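Local coordinates for Glyoxalase/Bleomycin resistance protein/dioxygenase domain (Frankia sp., PDB 2RK0) that is of unconfirmed function but belongs to the vicinal oxygen chelate superfamily, whose members include glyoxalases, bleomycin resistance proteins and ring-cleaving dioxygenases, at residues Ala113-Asp116 against Ile120-Glu123; Phe66-Thr69 against Leu73-Leu76; Asp15-Cys20 against Leu32-Gly37. All coordinates share one frame; numbering follows the deposited sequence.

Contact 1: Ala113-Asp116 against Ile120-Glu123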
loop_
_atom_site.group_PDB
_atom_site.type_symbol
_atom_site.label_atom_id
_atom_site.label_comp_id
_atom_site.label_asym_id
_atom_site.label_seq_id
_atom_site.Cartn_x
_atom_site.Cartn_y
_atom_site.Cartn_z
ATOM N N ALA A 113 -7.587 -10.283 -8.992
ATOM C CA ALA A 113 -6.161 -10.044 -8.815
ATOM C C ALA A 113 -5.537 -9.641 -10.143
ATOM O O ALA A 113 -5.740 -10.306 -11.164
ATOM C CB ALA A 113 -5.486 -11.308 -8.258
ATOM N N PHE A 114 -4.786 -8.541 -10.137
ATOM C CA PHE A 114 -4.156 -8.062 -11.360
ATOM C C PHE A 114 -2.820 -7.371 -11.089
ATOM O O PHE A 114 -2.452 -7.115 -9.938
ATOM C CB PHE A 114 -5.123 -7.127 -12.107
ATOM C CG PHE A 114 -5.580 -5.931 -11.298
ATOM C CD1 PHE A 114 -5.068 -4.659 -11.563
ATOM C CD2 PHE A 114 -6.531 -6.070 -10.289
ATOM C CE1 PHE A 114 -5.499 -3.535 -10.842
ATOM C CE2 PHE A 114 -6.973 -4.957 -9.555
ATOM C CZ PHE A 114 -6.456 -3.688 -9.834
ATOM N N ARG A 115 -2.090 -7.077 -12.159
ATOM C CA ARG A 115 -0.787 -6.437 -12.035
ATOM C C ARG A 115 -0.740 -5.164 -12.860
ATOM O O ARG A 115 -1.414 -5.060 -13.878
ATOM C CB ARG A 115 0.306 -7.376 -12.545
ATOM C CG ARG A 115 0.288 -8.754 -11.935
ATOM C CD ARG A 115 0.863 -8.741 -10.549
ATOM N NE ARG A 115 0.941 -10.089 -9.998
ATOM C CZ ARG A 115 1.982 -10.550 -9.313
ATOM N NH1 ARG A 115 3.033 -9.764 -9.105
ATOM N NH2 ARG A 115 1.972 -11.791 -8.833
ATOM N N ASP A 116 0.056 -4.194 -12.431
ATOM C CA ASP A 116 0.155 -2.975 -13.211
ATOM C C ASP A 116 1.304 -3.134 -14.194
ATOM O O ASP A 116 1.874 -4.223 -14.309
ATOM C CB ASP A 116 0.344 -1.749 -12.309
ATOM C CG ASP A 116 1.719 -1.678 -11.659
ATOM O OD1 ASP A 116 2.578 -2.570 -11.869
ATOM O OD2 ASP A 116 1.928 -0.695 -10.925
ATOM N N ILE A 120 3.396 -4.870 -10.386
ATOM C CA ILE A 120 3.097 -4.702 -8.971
ATOM C C ILE A 120 1.755 -5.390 -8.711
ATOM O O ILE A 120 0.802 -5.218 -9.480
ATOM C CB ILE A 120 3.025 -3.211 -8.611
ATOM C CG1 ILE A 120 4.400 -2.576 -8.861
ATOM C CG2 ILE A 120 2.543 -3.039 -7.165
ATOM C CD1 ILE A 120 4.462 -1.075 -8.610
ATOM N N ALA A 121 1.690 -6.180 -7.644
ATOM C CA ALA A 121 0.481 -6.919 -7.313
ATOM C C ALA A 121 -0.633 -6.083 -6.689
ATOM O O ALA A 121 -0.467 -5.515 -5.609
ATOM C CB ALA A 121 0.821 -8.094 -6.399
ATOM N N LEU A 122 -1.771 -6.041 -7.380
ATOM C CA LEU A 122 -2.949 -5.301 -6.944
ATOM C C LEU A 122 -4.172 -6.218 -6.900
ATOM O O LEU A 122 -4.190 -7.286 -7.526
ATOM C CB LEU A 122 -3.237 -4.155 -7.917
ATOM C CG LEU A 122 -2.096 -3.178 -8.186
ATOM C CD1 LEU A 122 -2.518 -2.197 -9.288
ATOM C CD2 LEU A 122 -1.741 -2.447 -6.893
ATOM N N GLU A 123 -5.187 -5.792 -6.153
ATOM C CA GLU A 123 -6.426 -6.545 -6.021
ATOM C C GLU A 123 -7.615 -5.597 -5.876
ATOM O O GLU A 123 -7.469 -4.462 -5.411
ATOM C CB GLU A 123 -6.411 -7.446 -4.778
ATOM C CG GLU A 123 -5.314 -8.483 -4.708
ATOM C CD GLU A 123 -5.539 -9.467 -3.562
ATOM O OE1 GLU A 123 -6.093 -9.056 -2.521
ATOM O OE2 GLU A 123 -5.153 -10.644 -3.698
#
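F114 and L122 face each other as a hydrogen-bonded antiparallel pair, and both side chains go to the same face of the hairpin. The F114 ring leans across the partner strand because its CG sits between the backbone N and the carbonyl carbon (chi1 58°), which brings one face of the ring over L122. CB of L122 lies 3.9 Å from the centroid of the F114 ring, a CH-pi contact, while F114 CE1 meets L122 CD1 at 3.6 Å. The two backbones are joined twice: F114 N donates to L122 O at 3.0 Å, and L122 N returns the bond to F114 O at 2.9 Å.

On the other face of the sheet R115 and A121 form a non-hydrogen-bonded pair. A bend at chi2 (-77°) folds the R115 chain back over the partner strand and lays R115 CD 3.7 Å from A121 CA. The A121 methyl sits over one face of the guanidinium, whose NH1 is bound by the carbonyl of N119.

Toward the turn D116 closes the hairpin with two bonds to one residue. D116 N donates to I120 O at 3.2 Å, and D116 OD1 accepts from I120 N at 2.9 Å, met from above the carboxylate plane. OD1 also accepts from D118 N, and OD2 is bonded to Y23 OH, so both carboxylate oxygens are engaged at this buried position, with the I120 side chain lying across the group.

This is the turn end of the hairpin 109-115/121-127. W22 and Y23 of helix 16-27 cover the face carrying F114 and L122, and strand 72-80 continues the sheet beyond 121-127.

Contact 2: Phe66-Thr69 against Leu73-Leu76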
loop_
_atom_site.group_PDB
_atom_site.type_symbol
_atom_site.label_atom_id
_atom_site.label_comp_id
_atom_site.label_asym_id
_atom_site.label_seq_id
_atom_site.Cartn_x
_atom_site.Cartn_y
_atom_site.Cartn_z
ATOM N N PHE A 66 9.714 -5.920 -9.602
ATOM C CA PHE A 66 8.848 -6.032 -8.435
ATOM C C PHE A 66 9.045 -7.471 -7.965
ATOM O O PHE A 66 8.983 -8.409 -8.762
ATOM C CB PHE A 66 7.379 -5.828 -8.784
ATOM C CG PHE A 66 6.453 -6.159 -7.650
ATOM C CD1 PHE A 66 6.367 -5.322 -6.544
ATOM C CD2 PHE A 66 5.717 -7.341 -7.662
ATOM C CE1 PHE A 66 5.562 -5.655 -5.460
ATOM C CE2 PHE A 66 4.909 -7.687 -6.583
ATOM C CZ PHE A 66 4.832 -6.840 -5.477
ATOM N N ASP A 67 9.289 -7.642 -6.673
ATOM C CA ASP A 67 9.503 -8.966 -6.121
ATOM C C ASP A 67 8.885 -9.024 -4.730
ATOM O O ASP A 67 9.493 -8.564 -3.765
ATOM C CB ASP A 67 11.009 -9.242 -6.045
ATOM C CG ASP A 67 11.329 -10.641 -5.552
ATOM O OD1 ASP A 67 10.420 -11.331 -5.038
ATOM O OD2 ASP A 67 12.504 -11.044 -5.668
ATOM N N GLU A 68 7.689 -9.604 -4.624
ATOM C CA GLU A 68 7.002 -9.701 -3.340
ATOM C C GLU A 68 7.780 -10.387 -2.225
ATOM O O GLU A 68 7.397 -10.274 -1.064
ATOM C CB GLU A 68 5.643 -10.403 -3.486
ATOM C CG GLU A 68 5.696 -11.727 -4.223
ATOM C CD GLU A 68 5.407 -11.553 -5.699
ATOM O OE1 GLU A 68 4.212 -11.435 -6.073
ATOM O OE2 GLU A 68 6.379 -11.515 -6.483
ATOM N N THR A 69 8.853 -11.106 -2.552
ATOM C CA THR A 69 9.633 -11.772 -1.509
ATOM C C THR A 69 10.618 -10.807 -0.840
ATOM O O THR A 69 11.311 -11.181 0.105
ATOM C CB THR A 69 10.432 -12.982 -2.054
ATOM O OG1 THR A 69 11.420 -12.527 -2.989
ATOM C CG2 THR A 69 9.495 -13.989 -2.732
ATOM N N LEU A 73 6.155 -3.759 -0.396
ATOM C CA LEU A 73 4.789 -4.157 -0.731
ATOM C C LEU A 73 4.645 -5.616 -1.188
ATOM O O LEU A 73 5.380 -6.072 -2.061
ATOM C CB LEU A 73 4.239 -3.244 -1.835
ATOM C CG LEU A 73 2.782 -3.464 -2.266
ATOM C CD1 LEU A 73 1.836 -3.117 -1.127
ATOM C CD2 LEU A 73 2.465 -2.598 -3.479
ATOM N N ASP A 74 3.707 -6.337 -0.581
ATOM C CA ASP A 74 3.406 -7.716 -0.964
ATOM C C ASP A 74 2.325 -7.520 -2.040
ATOM O O ASP A 74 2.452 -8.001 -3.173
ATOM C CB ASP A 74 2.868 -8.498 0.242
ATOM C CG ASP A 74 2.431 -9.915 -0.114
ATOM O OD1 ASP A 74 1.259 -10.262 0.152
ATOM O OD2 ASP A 74 3.259 -10.684 -0.653
ATOM N N HIS A 75 1.269 -6.793 -1.683
ATOM C CA HIS A 75 0.204 -6.442 -2.620
ATOM C C HIS A 75 -0.732 -5.389 -2.024
ATOM O O HIS A 75 -0.820 -5.254 -0.805
ATOM C CB HIS A 75 -0.591 -7.680 -3.070
ATOM C CG HIS A 75 -1.409 -8.312 -1.991
ATOM N ND1 HIS A 75 -2.651 -7.843 -1.625
ATOM C CD2 HIS A 75 -1.169 -9.397 -1.216
ATOM C CE1 HIS A 75 -3.147 -8.617 -0.673
ATOM N NE2 HIS A 75 -2.267 -9.565 -0.408
ATOM N N LEU A 76 -1.402 -4.632 -2.893
ATOM C CA LEU A 76 -2.325 -3.580 -2.473
ATOM C C LEU A 76 -3.753 -3.929 -2.910
ATOM O O LEU A 76 -4.012 -4.135 -4.090
ATOM C CB LEU A 76 -1.903 -2.247 -3.093
ATOM C CG LEU A 76 -2.750 -1.013 -2.783
ATOM C CD1 LEU A 76 -2.841 -0.794 -1.273
ATOM C CD2 LEU A 76 -2.123 0.192 -3.465
HETATM O O HOH W 1 2.062 -10.654 -4.145
#
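The aromatic side of the contact is F66, which turns the rim of its ring toward the backbone carbonyl of D74. With CG anti to the backbone N (chi1 171°), the ring reaches across to the other segment: F66 CZ lies 3.5 Å from D74 O, which sits at the ring edge and in its plane. Such an approach sets the weakly positive hydrogens of the ring rim toward this carbonyl oxygen. F66 CE1 is also 3.4 Å from L73 O.

Packing between the acidic residues is lighter, with E68 CB 3.7 Å from D74 OD2. The two carboxylates keep apart, E68 OE1 and D74 OD2 being 5.6 Å from each other. The D74 carboxylate is bound by the second subunit, where S10 and R56 of that chain meet OD1 and H58 meets OD2; this cluster probably stabilises the aspartate as an anion.

Water supplies the polar link between the segments. One molecule donates to both E68 OE1, at 3.0 Å, and D74 O, at 2.9 Å, tying the glutamate side chain to the opposite backbone.

Within 66-69, D67 OD1 accepts from T69 N at 2.9 Å and from T69 OG1 on the same side of the carboxylate plane. The T69 N bond defines an Asx turn, in the loop that leads into strand 72-80, an edge strand extended across the dimer interface by an antiparallel ladder.

Contact 3: Asp15-Cys20 against Leu32-Gly37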
loop_
_atom_site.group_PDB
_atom_site.type_symbol
_atom_site.label_atom_id
_atom_site.label_comp_id
_atom_site.label_asym_id
_atom_site.label_seq_id
_atom_site.Cartn_x
_atom_site.Cartn_y
_atom_site.Cartn_z
ATOM N N ASP A 15 8.913 3.392 -15.499
ATOM C CA ASP A 15 8.640 4.467 -16.437
ATOM C C ASP A 15 7.398 5.254 -16.017
ATOM O O ASP A 15 6.268 4.773 -16.141
ATOM C CB ASP A 15 8.446 3.892 -17.839
ATOM C CG ASP A 15 8.340 4.972 -18.897
ATOM O OD1 ASP A 15 7.493 5.874 -18.746
ATOM O OD2 ASP A 15 9.104 4.920 -19.879
ATOM N N LEU A 16 7.617 6.469 -15.527
ATOM C CA LEU A 16 6.536 7.327 -15.062
ATOM C C LEU A 16 5.384 7.511 -16.051
ATOM O O LEU A 16 4.218 7.295 -15.704
ATOM C CB LEU A 16 7.087 8.698 -14.666
ATOM C CG LEU A 16 6.043 9.670 -14.103
ATOM C CD1 LEU A 16 5.356 9.047 -12.898
ATOM C CD2 LEU A 16 6.715 10.981 -13.722
ATOM N N ASP A 17 5.703 7.911 -17.277
ATOM C CA ASP A 17 4.667 8.130 -18.283
ATOM C C ASP A 17 3.846 6.884 -18.566
ATOM O O ASP A 17 2.629 6.953 -18.697
ATOM C CB ASP A 17 5.281 8.638 -19.586
ATOM C CG ASP A 17 5.981 9.963 -19.413
ATOM O OD1 ASP A 17 5.409 10.847 -18.742
ATOM O OD2 ASP A 17 7.096 10.120 -19.951
ATOM N N ILE A 18 4.515 5.745 -18.671
ATOM C CA ILE A 18 3.810 4.501 -18.948
ATOM C C ILE A 18 2.832 4.192 -17.820
ATOM O O ILE A 18 1.694 3.799 -18.069
ATOM C CB ILE A 18 4.800 3.328 -19.139
ATOM C CG1 ILE A 18 5.573 3.528 -20.450
ATOM C CG2 ILE A 18 4.051 1.996 -19.166
ATOM C CD1 ILE A 18 6.475 2.376 -20.828
ATOM N N SER A 19 3.271 4.392 -16.583
ATOM C CA SER A 19 2.422 4.130 -15.420
ATOM C C SER A 19 1.238 5.094 -15.312
ATOM O O SER A 19 0.128 4.690 -14.962
ATOM C CB SER A 19 3.262 4.188 -14.146
ATOM O OG SER A 19 4.181 3.115 -14.111
ATOM N N CYS A 20 1.477 6.367 -15.609
ATOM C CA CYS A 20 0.413 7.358 -15.542
ATOM C C CYS A 20 -0.711 6.944 -16.470
ATOM O O CYS A 20 -1.876 6.973 -16.092
ATOM C CB CYS A 20 0.933 8.736 -15.944
ATOM S SG CYS A 20 2.007 9.492 -14.713
ATOM N N LEU A 32 -3.012 14.983 -10.751
ATOM C CA LEU A 32 -3.245 16.342 -10.275
ATOM C C LEU A 32 -2.012 17.217 -10.471
ATOM O O LEU A 32 -2.121 18.432 -10.622
ATOM C CB LEU A 32 -3.632 16.340 -8.794
ATOM C CG LEU A 32 -4.950 15.668 -8.405
ATOM C CD1 LEU A 32 -5.283 16.033 -6.973
ATOM C CD2 LEU A 32 -6.068 16.121 -9.332
ATOM N N VAL A 33 -0.840 16.595 -10.468
ATOM C CA VAL A 33 0.398 17.338 -10.650
ATOM C C VAL A 33 1.581 16.394 -10.730
ATOM O O VAL A 33 1.638 15.395 -10.018
ATOM C CB VAL A 33 0.639 18.330 -9.486
ATOM C CG1 VAL A 33 0.689 17.585 -8.154
ATOM C CG2 VAL A 33 1.934 19.090 -9.714
ATOM N N ARG A 34 2.514 16.696 -11.624
ATOM C CA ARG A 34 3.698 15.871 -11.742
ATOM C C ARG A 34 4.895 16.785 -11.586
ATOM O O ARG A 34 4.870 17.943 -12.013
ATOM C CB ARG A 34 3.745 15.133 -13.081
ATOM C CG ARG A 34 3.890 16.004 -14.306
ATOM C CD ARG A 34 4.291 15.131 -15.477
ATOM N NE ARG A 34 3.331 14.053 -15.699
ATOM C CZ ARG A 34 3.570 12.980 -16.446
ATOM N NH1 ARG A 34 4.749 12.834 -17.043
ATOM N NH2 ARG A 34 2.629 12.061 -16.608
ATOM N N GLY A 35 5.941 16.275 -10.957
ATOM C CA GLY A 35 7.102 17.103 -10.755
ATOM C C GLY A 35 8.413 16.363 -10.736
ATOM O O GLY A 35 8.527 15.213 -11.171
ATOM N N ARG A 36 9.412 17.047 -10.204
ATOM C CA ARG A 36 10.751 16.513 -10.117
ATOM C C ARG A 36 11.217 16.575 -8.671
ATOM O O ARG A 36 10.984 17.561 -7.971
ATOM C CB ARG A 36 11.666 17.344 -11.018
ATOM C CG ARG A 36 13.116 16.947 -10.997
ATOM C CD ARG A 36 13.326 15.561 -11.562
ATOM N NE ARG A 36 14.707 15.149 -11.362
ATOM C CZ ARG A 36 15.180 13.940 -11.631
ATOM N NH1 ARG A 36 14.382 13.000 -12.119
ATOM N NH2 ARG A 36 16.458 13.674 -11.410
ATOM N N GLY A 37 11.846 15.499 -8.220
ATOM C CA GLY A 37 12.363 15.458 -6.868
ATOM C C GLY A 37 13.869 15.482 -6.998
ATOM O O GLY A 37 14.390 15.787 -8.072
#
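R34 spans the gap between strand 30-36 and the first turn of helix 16-27, and ends in a salt bridge with D17; the axes of the short segments 16-20 and 32-36 come no closer than 12.0 Å. R34 NH1 donates a hydrogen bond to D17 OD1 at 2.7 Å, nearly straight (169°). The carboxylate and guanidinium planes are only 10° apart, and OD1 is met almost along its C-O axis by a single nitrogen. A bend at chi3 (57°) turns the guanidinium toward the helix.

The closer-packed side lies on the buried residues L16 and C20. C20 SG approaches R34 NH2 to 3.3 Å, and L16 CD2 stands 4.3 Å from R34 NH1; both residues also pack on A43 and L55 of the neighbouring sheet strands. By contrast, R34 is exposed and D17 partly so, and the two backbones stay far apart, L16 CA and R34 CA being 9.6 Å from each other.

E31 forms a second salt bridge with R34 NH2, so the guanidinium is shared between two carboxylates. Its charge is thus probably well balanced, in a partly solvent-exposed ion pair that links the helix start to the outermost strand of this sheet, beside the buried L16 and C20.

Contacts 1 and 2 meet through one sheet, where strand 121-127 of contact 1 neighbours strand 72-80 of contact 2, and their centres are 9 Å apart: E123 N lies 2.9 Å from L76 O, and A121 O 3.0 Å from L76 N, both probable hydrogen bonds. Both also touch the second subunit. Contact 3 belongs to the other four-stranded sheet and its helix, with its centre 19 Å from that of contact 1 and 21 Å from that of contact 2. Helix 16-27 bridges this separation, starting in contact 3 and covering contact 1 with W22 and Y23. Two sheets with the same strand order agree with the paired beta-alpha-beta-beta-beta modules of the glyoxalase superfamily.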